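Local coordinates for protein diaminopimelate decarboxylase (PDB 2P3E) that probably catalyses the pyridoxal phosphate-dependent decarboxylation of meso-diaminopimelate to L-lysine, the final step of lysine biosynthesis by the diaminopimelate pathway, at residues Asp118-Glu123 / Asn139-Lys144; Gln133-Leu138 / Ile151-Asn156; Lys5-Tyr10 / Asn323-Ile328; Asn42-Arg47 / Gly286-Leu291. All blocks are in the same frame, centred on the assembly; numbering follows the deposited sequence.

In the fold
Starting at the N terminus, the end of helix 3-7 in contact 3 meets the loop before strand 328-330, which closes the longest loop of the four. Within it lies contact 4, where helix 41-54 meets the turn leading into strand 289-301. Contacts 1 and 2 fall inside both of these loops. They cross each other, since their segments alternate along the chain, and both use helix 132-145. Contact 1 packs two outer helices of the parallel beta/alpha barrel side by side, and contact 2 lays one of them on a barrel strand. Contacts 3 and 4, whose centres are about 11 Å apart, touch each other and tie helices 3-7 and 41-54 to segments leading into the mixed sheet.

Contact 1. Residues Asp118-Glu123 / Asn139-Lys144; sequences DAVDSE and NEIAGK
I141 is the first residue of 139-144 to reach across, and it does so with its gamma branch: CG2 lies 4.2 Å from CG2 of V120. I141 also touches E113, L116 and T117 of that partner helix. One residue on, A142 offers its backbone as much as its methyl, for CG1 of V120 sits 4.0 Å from A142 CA and 4.2 Å from A142 CB. V120 serves both neighbours because its two methyls diverge. CG1 is anti to the backbone N (chi1 168°) and goes to A142, while CG2 goes to I141 and also to L138, one turn before I141 on helix 132-145. The small A142 probably helps the backbones come near, with the CA atoms of V120 and A142 6.4 Å apart. Beyond V120 the helix finishes in a Schellman motif, E123 having positive phi. In this last turn D118 O takes two donors from opposite faces of its carbonyl plane, S122 N and S122 OG, the latter at 2.7 Å. E123 then forms a salt bridge with R150. Two successive outer helices, 113-121 and 132-145, packed side by side by buried aliphatic groups are characteristic of a TIM-type beta/alpha barrel.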
loop_
_atom_site.group_PDB
_atom_site.type_symbol
_atom_site.label_atom_id
_atom_site.label_comp_id
_atom_site.label_asym_id
_atom_site.label_seq_id
_atom_site.Cartn_x
_atom_site.Cartn_y
_atom_site.Cartn_z
ATOM N N ASP B 118 15.562 14.484 -16.423
ATOM C CA ASP B 118 14.696 13.933 -17.459
ATOM C C ASP B 118 13.589 14.901 -17.879
ATOM O O ASP B 118 13.292 15.039 -19.071
ATOM C CB ASP B 118 14.095 12.606 -16.992
ATOM C CG ASP B 118 15.120 11.477 -16.963
ATOM O OD1 ASP B 118 16.285 11.677 -17.385
ATOM O OD2 ASP B 118 14.755 10.377 -16.511
ATOM N N ALA B 119 12.973 15.565 -16.902
ATOM C CA ALA B 119 11.877 16.482 -17.197
ATOM C C ALA B 119 12.382 17.754 -17.895
ATOM O O ALA B 119 11.758 18.245 -18.813
ATOM C CB ALA B 119 11.100 16.826 -15.923
ATOM N N VAL B 120 13.508 18.287 -17.439
ATOM C CA VAL B 120 14.100 19.478 -18.081
ATOM C C VAL B 120 14.445 19.123 -19.522
ATOM O O VAL B 120 14.057 19.824 -20.450
ATOM C CB VAL B 120 15.326 20.011 -17.298
ATOM C CG1 VAL B 120 16.098 21.057 -18.107
ATOM C CG2 VAL B 120 14.874 20.608 -15.973
ATOM N N ASP B 121 15.144 18.003 -19.691
ATOM C CA ASP B 121 15.475 17.475 -21.020
ATOM C C ASP B 121 14.259 17.250 -21.919
ATOM O O ASP B 121 14.319 17.504 -23.136
ATOM C CB ASP B 121 16.273 16.178 -20.879
ATOM C CG ASP B 121 17.278 16.009 -21.985
ATOM O OD1 ASP B 121 16.933 15.348 -22.982
ATOM O OD2 ASP B 121 18.393 16.559 -21.872
ATOM N N SER B 122 13.148 16.793 -21.323
ATOM C CA SER B 122 11.923 16.574 -22.059
ATOM C C SER B 122 11.231 17.887 -22.438
ATOM O O SER B 122 10.270 17.862 -23.191
ATOM C CB SER B 122 10.955 15.684 -21.266
ATOM O OG SER B 122 11.517 14.391 -21.054
ATOM N N GLU B 123 11.725 19.014 -21.919
ATOM C CA GLU B 123 11.109 20.330 -22.171
ATOM C C GLU B 123 9.608 20.364 -21.795
ATOM O O GLU B 123 8.756 20.759 -22.593
ATOM C CB GLU B 123 11.337 20.765 -23.633
ATOM C CG GLU B 123 12.808 20.978 -23.995
ATOM C CD GLU B 123 13.375 22.348 -23.558
ATOM O OE1 GLU B 123 12.690 23.151 -22.874
ATOM O OE2 GLU B 123 14.532 22.634 -23.915
ATOM N N ASN B 139 17.706 25.190 -11.488
ATOM C CA ASN B 139 18.546 26.157 -12.199
ATOM C C ASN B 139 19.910 25.531 -12.541
ATOM O O ASN B 139 20.419 25.698 -13.652
ATOM C CB ASN B 139 18.723 27.421 -11.356
ATOM C CG ASN B 139 19.494 28.514 -12.084
ATOM O OD1 ASN B 139 19.078 28.994 -13.141
ATOM N ND2 ASN B 139 20.624 28.917 -11.507
ATOM N N GLU B 140 20.486 24.814 -11.579
ATOM C CA GLU B 140 21.778 24.141 -11.784
ATOM C C GLU B 140 21.691 23.095 -12.894
ATOM O O GLU B 140 22.543 23.061 -13.792
ATOM C CB GLU B 140 22.293 23.535 -10.471
ATOM C CG GLU B 140 23.688 22.877 -10.569
ATOM C CD GLU B 140 24.428 22.838 -9.229
ATOM O OE1 GLU B 140 23.767 22.724 -8.167
ATOM N N ILE B 141 20.645 22.267 -12.835
ATOM C CA ILE B 141 20.375 21.208 -13.823
ATOM C C ILE B 141 20.094 21.741 -15.228
ATOM O O ILE B 141 20.629 21.209 -16.214
ATOM C CB ILE B 141 19.208 20.288 -13.376
ATOM C CG1 ILE B 141 19.655 19.404 -12.200
ATOM C CG2 ILE B 141 18.698 19.457 -14.556
ATOM C CD1 ILE B 141 18.520 18.772 -11.393
ATOM N N ALA B 142 19.269 22.788 -15.323
ATOM C CA ALA B 142 18.962 23.419 -16.604
ATOM C C ALA B 142 20.229 23.972 -17.260
ATOM O O ALA B 142 20.493 23.695 -18.423
ATOM C CB ALA B 142 17.899 24.514 -16.437
ATOM N N GLY B 143 21.018 24.726 -16.496
ATOM C CA GLY B 143 22.335 25.188 -16.942
ATOM C C GLY B 143 23.202 24.080 -17.528
ATOM O O GLY B 143 23.743 24.228 -18.625
ATOM N N LYS B 144 23.292 22.957 -16.811
ATOM C CA LYS B 144 24.102 21.809 -17.232
ATOM C C LYS B 144 23.636 21.198 -18.553
ATOM O O LYS B 144 24.435 20.614 -19.292
ATOM C CB LYS B 144 24.142 20.738 -16.134
ATOM C CG LYS B 144 25.059 21.064 -14.969
#

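Contact 2. Residues Gln133-Leu138 / Ile151-Asn156; sequences QELDVL and IAIRVN
L138 N donates to E134 O at 2.8 Å, a backbone bond of the helix that carries L138 and L135 to the strand. All the contact across is aliphatic. L138 brings one methyl, CD1, to CG2 of I151 at 3.7 Å, the two side chains sliding past each other in opposite directions. L135 comes from a turn earlier and crosses I151 at about a right angle, so that its CD2 meets I151 CD1 at 3.6 Å. The same CD2 also touches I153 CD1, at 4.0 Å, and so rests on two residues of one strand face. I151 can meet both leucines because its CG1 lies between the backbone N and the carbonyl carbon (chi1 66°), which sends CD1 to L135 and leaves CG2 for L138. A152, between the two isoleucines, faces away from the helix. Helix and strand run nearly antiparallel, at 165°, and the axes of the two short segments approach to 11.1 Å, as expected of the return leg of a beta-alpha-beta crossover. Strand 126-129 opens this unit and pairs with A152 through F127 and V129, while strand 196-202 bonds to I151 through E197, V199 and G200. Helix 183-191 packs beside the leucine-isoleucine cluster, A190 on I151 and Y189 on L135, and at the start of helix 132-145 Q133 OE1 accepts from L298 N of the second subunit.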
loop_
_atom_site.group_PDB
_atom_site.type_symbol
_atom_site.label_atom_id
_atom_site.label_comp_id
_atom_site.label_asym_id
_atom_site.label_seq_id
_atom_site.Cartn_x
_atom_site.Cartn_y
_atom_site.Cartn_z
ATOM N N GLN B 133 15.104 25.728 -2.497
ATOM C CA GLN B 133 16.231 24.870 -2.829
ATOM C C GLN B 133 16.009 24.181 -4.186
ATOM O O GLN B 133 16.938 24.072 -4.997
ATOM C CB GLN B 133 16.501 23.868 -1.705
ATOM C CG GLN B 133 17.797 23.108 -1.887
ATOM C CD GLN B 133 18.218 22.341 -0.656
ATOM O OE1 GLN B 133 17.401 22.032 0.218
ATOM N NE2 GLN B 133 19.514 22.036 -0.573
ATOM N N GLU B 134 14.765 23.770 -4.438
ATOM C CA GLU B 134 14.352 23.228 -5.729
ATOM C C GLU B 134 14.589 24.222 -6.871
ATOM O O GLU B 134 15.002 23.818 -7.942
ATOM C CB GLU B 134 12.883 22.756 -5.702
ATOM C CG GLU B 134 12.388 22.158 -7.036
ATOM C CD GLU B 134 10.896 21.828 -7.053
ATOM O OE1 GLU B 134 10.291 21.729 -5.961
ATOM O OE2 GLU B 134 10.321 21.690 -8.166
ATOM N N LEU B 135 14.317 25.507 -6.642
ATOM C CA LEU B 135 14.678 26.548 -7.617
ATOM C C LEU B 135 16.179 26.498 -8.002
ATOM O O LEU B 135 16.514 26.503 -9.176
ATOM C CB LEU B 135 14.295 27.942 -7.098
ATOM C CG LEU B 135 12.796 28.273 -6.941
ATOM C CD1 LEU B 135 12.601 29.566 -6.147
ATOM C CD2 LEU B 135 12.142 28.385 -8.287
ATOM N N ASP B 136 17.047 26.436 -6.995
ATOM C CA ASP B 136 18.503 26.389 -7.163
ATOM C C ASP B 136 18.941 25.125 -7.907
ATOM O O ASP B 136 19.762 25.182 -8.844
ATOM C CB ASP B 136 19.173 26.430 -5.784
ATOM C CG ASP B 136 19.068 27.785 -5.123
ATOM O OD1 ASP B 136 19.008 28.793 -5.843
ATOM O OD2 ASP B 136 19.049 27.847 -3.874
ATOM N N VAL B 137 18.371 23.992 -7.487
ATOM C CA VAL B 137 18.626 22.687 -8.105
ATOM C C VAL B 137 18.194 22.647 -9.562
ATOM O O VAL B 137 18.989 22.257 -10.431
ATOM C CB VAL B 137 17.959 21.529 -7.306
ATOM C CG1 VAL B 137 18.075 20.204 -8.076
ATOM C CG2 VAL B 137 18.576 21.408 -5.923
ATOM N N LEU B 138 16.945 23.049 -9.838
ATOM C CA LEU B 138 16.447 23.142 -11.209
ATOM C C LEU B 138 17.299 24.066 -12.071
ATOM O O LEU B 138 17.556 23.780 -13.246
ATOM C CB LEU B 138 15.009 23.669 -11.239
ATOM C CG LEU B 138 13.811 22.745 -11.359
ATOM C CD1 LEU B 138 12.574 23.636 -11.499
ATOM C CD2 LEU B 138 13.926 21.782 -12.543
ATOM N N ILE B 151 9.048 27.592 -14.943
ATOM C CA ILE B 151 8.551 27.387 -13.585
ATOM C C ILE B 151 7.290 28.183 -13.200
ATOM O O ILE B 151 6.991 29.268 -13.746
ATOM C CB ILE B 151 9.653 27.671 -12.516
ATOM C CG1 ILE B 151 10.028 29.154 -12.537
ATOM C CG2 ILE B 151 10.891 26.750 -12.713
ATOM C CD1 ILE B 151 10.530 29.668 -11.189
ATOM N N ALA B 152 6.576 27.606 -12.236
ATOM C CA ALA B 152 5.563 28.291 -11.452
ATOM C C ALA B 152 5.900 28.041 -9.999
ATOM O O ALA B 152 6.503 27.019 -9.665
ATOM C CB ALA B 152 4.192 27.724 -11.762
ATOM N N ILE B 153 5.494 28.948 -9.119
ATOM C CA ILE B 153 5.585 28.675 -7.685
ATOM C C ILE B 153 4.238 28.114 -7.220
ATOM O O ILE B 153 3.177 28.660 -7.570
ATOM C CB ILE B 153 5.963 29.950 -6.848
ATOM C CG1 ILE B 153 7.328 30.526 -7.282
ATOM C CG2 ILE B 153 5.962 29.648 -5.330
ATOM C CD1 ILE B 153 8.467 29.559 -7.199
ATOM N N ARG B 154 4.285 27.029 -6.440
ATOM C CA ARG B 154 3.074 26.543 -5.803
ATOM C C ARG B 154 2.730 27.405 -4.598
ATOM O O ARG B 154 3.485 27.441 -3.622
ATOM C CB ARG B 154 3.169 25.085 -5.353
ATOM C CG ARG B 154 1.783 24.632 -4.862
ATOM C CD ARG B 154 1.811 23.290 -4.220
ATOM N NE ARG B 154 0.504 22.891 -3.680
ATOM C CZ ARG B 154 0.149 21.622 -3.491
ATOM N NH1 ARG B 154 0.994 20.644 -3.806
ATOM N NH2 ARG B 154 -1.043 21.325 -2.992
ATOM N N VAL B 155 1.581 28.074 -4.670
ATOM C CA VAL B 155 1.144 28.979 -3.613
ATOM C C VAL B 155 -0.039 28.401 -2.855
ATOM O O VAL B 155 -0.892 27.729 -3.454
ATOM C CB VAL B 155 0.846 30.428 -4.156
ATOM C CG1 VAL B 155 2.041 30.966 -4.969
ATOM C CG2 VAL B 155 -0.402 30.469 -5.006
ATOM N N ASN B 156 -0.045 28.622 -1.534
ATOM C CA ASN B 156 -1.140 28.244 -0.650
ATOM C C ASN B 156 -1.973 29.488 -0.341
ATOM O O ASN B 156 -1.566 30.320 0.468
ATOM C CB ASN B 156 -0.596 27.683 0.668
ATOM C CG ASN B 156 0.241 26.443 0.482
ATOM O OD1 ASN B 156 0.134 25.738 -0.539
ATOM N ND2 ASN B 156 1.088 26.156 1.466
#

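Contact 3. Residues Lys5-Tyr10 / Asn323-Ile328; sequences KEYNPY and NAYHHI
Y7 reaches H327 with the phenol end of its ring, and this is the close part of the contact. Y7 OH lies 3.6 Å from H327 CB, which the backbone points toward Y7, and 3.7 Å from H327 CG, while Y7 CE2 lies 4.0 Å from H327 CD2. The rings are almost parallel, their planes 9° apart, but they are slid so far, with centroids 5.3 Å apart, that they barely overlap. H327 carries CG anti to its backbone N (chi1 -160°), which lays the CG end of the imidazole beside the phenol. Y325 belongs to the loose side: its CE2 approaches Y7 OH only to 4.4 Å, and this partly exposed ring has its other partners in H327, R358, K250 and P251. Y325 OH and H327 ND1 form a hydrogen bond of 2.9 Å, lying at the edge of both rings and in their planes, which should limit turning of the imidazole. The Y7 hydroxyl hydrogen-bonds to Y249 O, and K248 makes a cation-pi contact with the Y7 ring. An alanine at Y7 would take away the whole ring, and H327 would probably lose the ring beside it and Y249 O its hydroxyl partner. Behind Y7 the helix gives way to an Asx turn, N8 OD1 accepting from Y10 N. Across the segments the chemistry is van der Waals contact, the polar bonds of Y7 OH and H327 ND1 going to Y249 and Y325; it sets helix 3-7 against the loop after helix 318-322, a helix that holds R318 and Y322, substrate-binding by similarity.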
loop_
_atom_site.group_PDB
_atom_site.type_symbol
_atom_site.label_atom_id
_atom_site.label_comp_id
_atom_site.label_asym_id
_atom_site.label_seq_id
_atom_site.Cartn_x
_atom_site.Cartn_y
_atom_site.Cartn_z
ATOM N N LYS B 5 -27.230 4.967 -11.118
ATOM C CA LYS B 5 -26.895 5.885 -12.215
ATOM C C LYS B 5 -26.299 7.223 -11.764
ATOM O O LYS B 5 -25.587 7.879 -12.533
ATOM C CB LYS B 5 -28.107 6.091 -13.142
ATOM C CG LYS B 5 -28.447 4.839 -13.972
ATOM C CD LYS B 5 -29.767 4.995 -14.722
ATOM C CE LYS B 5 -30.331 3.631 -15.141
ATOM N NZ LYS B 5 -29.902 3.196 -16.501
ATOM N N GLU B 6 -26.585 7.620 -10.526
ATOM C CA GLU B 6 -25.951 8.786 -9.918
ATOM C C GLU B 6 -24.456 8.562 -9.744
ATOM O O GLU B 6 -23.674 9.505 -9.844
ATOM C CB GLU B 6 -26.576 9.128 -8.568
ATOM C CG GLU B 6 -28.014 9.672 -8.670
ATOM C CD GLU B 6 -28.637 9.911 -7.314
ATOM O OE1 GLU B 6 -28.058 9.521 -6.279
ATOM O OE2 GLU B 6 -29.737 10.494 -7.280
ATOM N N TYR B 7 -24.070 7.314 -9.475
ATOM C CA TYR B 7 -22.654 6.949 -9.420
ATOM C C TYR B 7 -22.053 6.922 -10.814
ATOM O O TYR B 7 -21.040 7.580 -11.085
ATOM C CB TYR B 7 -22.473 5.598 -8.715
ATOM C CG TYR B 7 -22.622 5.682 -7.224
ATOM C CD1 TYR B 7 -21.582 6.161 -6.435
ATOM C CD2 TYR B 7 -23.810 5.285 -6.593
ATOM C CE1 TYR B 7 -21.708 6.273 -5.073
ATOM C CE2 TYR B 7 -23.950 5.381 -5.220
ATOM C CZ TYR B 7 -22.885 5.864 -4.460
ATOM O OH TYR B 7 -22.974 5.956 -3.101
ATOM N N ASN B 8 -22.703 6.182 -11.712
ATOM C CA ASN B 8 -22.215 5.992 -13.070
ATOM C C ASN B 8 -23.420 5.648 -13.954
ATOM O O ASN B 8 -24.062 4.612 -13.747
ATOM C CB ASN B 8 -21.153 4.873 -13.116
ATOM C CG ASN B 8 -20.470 4.745 -14.474
ATOM O OD1 ASN B 8 -21.113 4.857 -15.524
ATOM N ND2 ASN B 8 -19.147 4.501 -14.464
ATOM N N PRO B 9 -23.740 6.518 -14.925
ATOM C CA PRO B 9 -24.981 6.280 -15.678
ATOM C C PRO B 9 -24.885 5.103 -16.648
ATOM O O PRO B 9 -25.890 4.739 -17.261
ATOM C CB PRO B 9 -25.193 7.600 -16.425
ATOM C CG PRO B 9 -23.851 8.160 -16.588
ATOM C CD PRO B 9 -23.051 7.735 -15.382
ATOM N N TYR B 10 -23.697 4.498 -16.761
ATOM C CA TYR B 10 -23.522 3.275 -17.555
ATOM C C TYR B 10 -23.750 1.996 -16.746
ATOM O O TYR B 10 -23.697 0.905 -17.299
ATOM C CB TYR B 10 -22.163 3.264 -18.255
ATOM C CG TYR B 10 -22.069 4.345 -19.296
ATOM C CD1 TYR B 10 -22.635 4.148 -20.564
ATOM C CD2 TYR B 10 -21.459 5.570 -19.017
ATOM C CE1 TYR B 10 -22.591 5.118 -21.519
ATOM C CE2 TYR B 10 -21.404 6.568 -19.986
ATOM C CZ TYR B 10 -21.977 6.320 -21.240
ATOM O OH TYR B 10 -21.955 7.258 -22.242
ATOM N N ASN B 323 -10.870 5.019 6.658
ATOM C CA ASN B 323 -12.276 4.679 6.978
ATOM C C ASN B 323 -13.212 5.217 5.903
ATOM O O ASN B 323 -14.338 5.643 6.182
ATOM C CB ASN B 323 -12.687 5.138 8.401
ATOM C CG ASN B 323 -14.074 4.602 8.835
ATOM O OD1 ASN B 323 -14.536 3.535 8.399
ATOM N ND2 ASN B 323 -14.734 5.353 9.705
ATOM N N ALA B 324 -12.728 5.184 4.663
ATOM C CA ALA B 324 -13.442 5.720 3.523
ATOM C C ALA B 324 -14.663 4.883 3.213
ATOM O O ALA B 324 -14.641 3.648 3.355
ATOM C CB ALA B 324 -12.514 5.788 2.289
ATOM N N TYR B 325 -15.728 5.565 2.798
ATOM C CA TYR B 325 -16.943 4.925 2.340
ATOM C C TYR B 325 -16.857 4.642 0.829
ATOM O O TYR B 325 -16.682 5.563 0.003
ATOM C CB TYR B 325 -18.175 5.818 2.643
ATOM C CG TYR B 325 -19.496 5.169 2.269
ATOM C CD1 TYR B 325 -20.334 4.616 3.246
ATOM C CD2 TYR B 325 -19.890 5.063 0.932
ATOM C CE1 TYR B 325 -21.521 3.986 2.894
ATOM C CE2 TYR B 325 -21.089 4.451 0.579
ATOM C CZ TYR B 325 -21.893 3.919 1.564
ATOM O OH TYR B 325 -23.065 3.311 1.201
ATOM N N HIS B 326 -16.990 3.368 0.484
ATOM C CA HIS B 326 -17.286 2.929 -0.876
ATOM C C HIS B 326 -18.615 2.162 -0.847
ATOM O O HIS B 326 -18.798 1.269 -0.022
ATOM C CB HIS B 326 -16.179 2.008 -1.411
ATOM C CG HIS B 326 -14.912 2.733 -1.750
ATOM N ND1 HIS B 326 -14.566 3.061 -3.044
ATOM C CD2 HIS B 326 -13.915 3.206 -0.959
ATOM C CE1 HIS B 326 -13.415 3.719 -3.037
ATOM N NE2 HIS B 326 -12.997 3.814 -1.787
ATOM N N HIS B 327 -19.518 2.525 -1.744
ATOM C CA HIS B 327 -20.792 1.830 -1.886
ATOM C C HIS B 327 -20.544 0.419 -2.423
ATOM O O HIS B 327 -19.754 0.224 -3.357
ATOM C CB HIS B 327 -21.740 2.621 -2.788
ATOM C CG HIS B 327 -23.192 2.265 -2.613
ATOM N ND1 HIS B 327 -23.845 2.374 -1.407
ATOM C CD2 HIS B 327 -24.116 1.822 -3.501
ATOM C CE1 HIS B 327 -25.107 1.994 -1.550
ATOM N NE2 HIS B 327 -25.301 1.668 -2.816
ATOM N N ILE B 328 -21.181 -0.566 -1.784
ATOM C CA ILE B 328 -21.020 -1.977 -2.167
ATOM C C ILE B 328 -22.402 -2.599 -2.440
ATOM O O ILE B 328 -23.289 -2.536 -1.582
ATOM C CB ILE B 328 -20.254 -2.805 -1.097
ATOM C CG1 ILE B 328 -18.871 -2.160 -0.814
ATOM C CG2 ILE B 328 -20.108 -4.262 -1.547
ATOM C CD1 ILE B 328 -18.022 -2.884 0.219
#

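Contact 4. Residues Asn42-Arg47 / Gly286-Leu291; sequences NFIKER and GNAGIL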
loop_
_atom_site.group_PDB
_atom_site.type_symbol
_atom_site.label_atom_id
_atom_site.label_comp_id
_atom_site.label_asym_id
_atom_site.label_seq_id
_atom_site.Cartn_x
_atom_site.Cartn_y
_atom_site.Cartn_z
ATOM N N ASN B 42 -16.574 5.043 -21.778
ATOM C CA ASN B 42 -17.389 6.214 -22.089
ATOM C C ASN B 42 -17.579 7.140 -20.903
ATOM O O ASN B 42 -17.737 8.347 -21.089
ATOM C CB ASN B 42 -18.734 5.829 -22.718
ATOM C CG ASN B 42 -18.598 5.505 -24.187
ATOM O OD1 ASN B 42 -18.206 6.361 -24.984
ATOM N ND2 ASN B 42 -18.865 4.243 -24.551
ATOM N N PHE B 43 -17.573 6.585 -19.689
ATOM C CA PHE B 43 -17.575 7.439 -18.493
ATOM C C PHE B 43 -16.341 8.334 -18.442
ATOM O O PHE B 43 -16.461 9.551 -18.209
ATOM C CB PHE B 43 -17.698 6.629 -17.194
ATOM C CG PHE B 43 -17.874 7.484 -15.952
ATOM C CD1 PHE B 43 -19.150 7.848 -15.515
ATOM C CD2 PHE B 43 -16.766 7.943 -15.231
ATOM C CE1 PHE B 43 -19.320 8.636 -14.379
ATOM C CE2 PHE B 43 -16.929 8.720 -14.075
ATOM C CZ PHE B 43 -18.216 9.066 -13.656
ATOM N N ILE B 44 -15.162 7.738 -18.633
ATOM C CA ILE B 44 -13.896 8.482 -18.614
ATOM C C ILE B 44 -13.917 9.616 -19.648
ATOM O O ILE B 44 -13.615 10.776 -19.318
ATOM C CB ILE B 44 -12.677 7.556 -18.843
ATOM C CG1 ILE B 44 -12.528 6.548 -17.687
ATOM C CG2 ILE B 44 -11.393 8.370 -18.958
ATOM C CD1 ILE B 44 -11.590 5.382 -17.989
ATOM N N LYS B 45 -14.264 9.270 -20.895
ATOM C CA LYS B 45 -14.309 10.231 -22.001
ATOM C C LYS B 45 -15.270 11.378 -21.700
ATOM O O LYS B 45 -14.941 12.536 -21.958
ATOM C CB LYS B 45 -14.701 9.549 -23.335
ATOM C CG LYS B 45 -13.686 8.540 -23.893
ATOM C CD LYS B 45 -14.306 7.693 -25.030
ATOM C CE LYS B 45 -13.271 6.797 -25.714
ATOM N NZ LYS B 45 -13.836 6.219 -26.979
ATOM N N GLU B 46 -16.442 11.054 -21.163
ATOM C CA GLU B 46 -17.480 12.052 -20.883
ATOM C C GLU B 46 -17.143 12.977 -19.711
ATOM O O GLU B 46 -17.486 14.163 -19.748
ATOM C CB GLU B 46 -18.844 11.402 -20.651
ATOM C CG GLU B 46 -19.473 10.892 -21.941
ATOM C CD GLU B 46 -20.572 9.876 -21.714
ATOM O OE1 GLU B 46 -21.128 9.808 -20.599
ATOM O OE2 GLU B 46 -20.878 9.141 -22.679
ATOM N N ARG B 47 -16.484 12.441 -18.677
ATOM C CA ARG B 47 -15.966 13.307 -17.599
ATOM C C ARG B 47 -14.920 14.290 -18.114
ATOM O O ARG B 47 -14.919 15.467 -17.721
ATOM C CB ARG B 47 -15.373 12.491 -16.437
ATOM C CG ARG B 47 -16.363 11.535 -15.781
ATOM C CD ARG B 47 -17.531 12.243 -15.109
ATOM N NE ARG B 47 -17.077 12.845 -13.857
ATOM C CZ ARG B 47 -17.861 13.147 -12.825
ATOM N NH1 ARG B 47 -19.181 12.919 -12.879
ATOM N NH2 ARG B 47 -17.317 13.686 -11.736
ATOM N N GLY B 286 -12.576 8.344 -10.745
ATOM C CA GLY B 286 -13.108 7.741 -9.501
ATOM C C GLY B 286 -14.290 6.823 -9.724
ATOM O O GLY B 286 -14.228 5.633 -9.407
ATOM N N ASN B 287 -15.366 7.368 -10.295
ATOM C CA ASN B 287 -16.563 6.544 -10.539
ATOM C C ASN B 287 -16.551 5.808 -11.874
ATOM O O ASN B 287 -17.506 5.107 -12.220
ATOM C CB ASN B 287 -17.841 7.366 -10.364
ATOM C CG ASN B 287 -18.289 7.411 -8.923
ATOM O OD1 ASN B 287 -18.377 6.373 -8.264
ATOM N ND2 ASN B 287 -18.598 8.604 -8.427
ATOM N N ALA B 288 -15.447 5.963 -12.607
ATOM C CA ALA B 288 -15.223 5.230 -13.858
ATOM C C ALA B 288 -14.915 3.757 -13.602
ATOM O O ALA B 288 -15.130 2.912 -14.478
ATOM C CB ALA B 288 -14.054 5.860 -14.626
ATOM N N GLY B 289 -14.383 3.463 -12.413
ATOM C CA GLY B 289 -13.926 2.123 -12.093
ATOM C C GLY B 289 -14.700 1.496 -10.949
ATOM O O GLY B 289 -15.092 2.180 -9.990
ATOM N N ILE B 290 -14.921 0.188 -11.057
ATOM C CA ILE B 290 -15.545 -0.568 -9.983
ATOM C C ILE B 290 -14.724 -1.829 -9.706
ATOM O O ILE B 290 -14.064 -2.366 -10.612
ATOM C CB ILE B 290 -17.040 -0.903 -10.254
ATOM C CG1 ILE B 290 -17.204 -1.885 -11.399
ATOM C CG2 ILE B 290 -17.873 0.359 -10.543
ATOM C CD1 ILE B 290 -18.616 -2.378 -11.498
ATOM N N LEU B 291 -14.732 -2.274 -8.458
ATOM C CA LEU B 291 -13.973 -3.446 -8.072
ATOM C C LEU B 291 -14.939 -4.603 -7.823
ATOM O O LEU B 291 -15.846 -4.494 -6.985
ATOM C CB LEU B 291 -13.121 -3.170 -6.831
ATOM C CG LEU B 291 -12.327 -4.337 -6.203
ATOM C CD1 LEU B 291 -11.322 -4.924 -7.192
ATOM C CD2 LEU B 291 -11.612 -3.844 -4.927
#
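F43 turns one face of its ring to the peptide that joins N287 to A288. N287 O stands over the centre of that face, 4.1 Å above the plane, and the carbonyl carbon N287 C lies over the same face, 3.7 Å from F43 CE2. The amide plane of N287 stands at 88° to the ring, and of this side chain it is CB that touches, 3.7 Å from F43 CZ. F43 reaches this spot with CG anti to the backbone N (chi1 -173°), which brings CD2 to 3.4 Å from A288 CA. A288 CB then wedges between two helix residues, 3.5 Å from F43 CD2 and, more tightly than usual, 3.5 Å from I44 CG1. The amide of N287 works away from the ring: OD1 bonds to S373 OG and ND2 to K248 O. N287 O, facing the ring, accepts from N8 ND2. A leucine at F43 would probably leave the 287-288 peptide without its flat cover and open a gap beside A288 CA. Polar bonds thus tie N287 to S373, K248 and N8, while apolar contact with F43 and I44 seats on helix 41-54 the turn after helix 282-285, which starts at R282, a substrate and pyridoxal phosphate ligand by similarity.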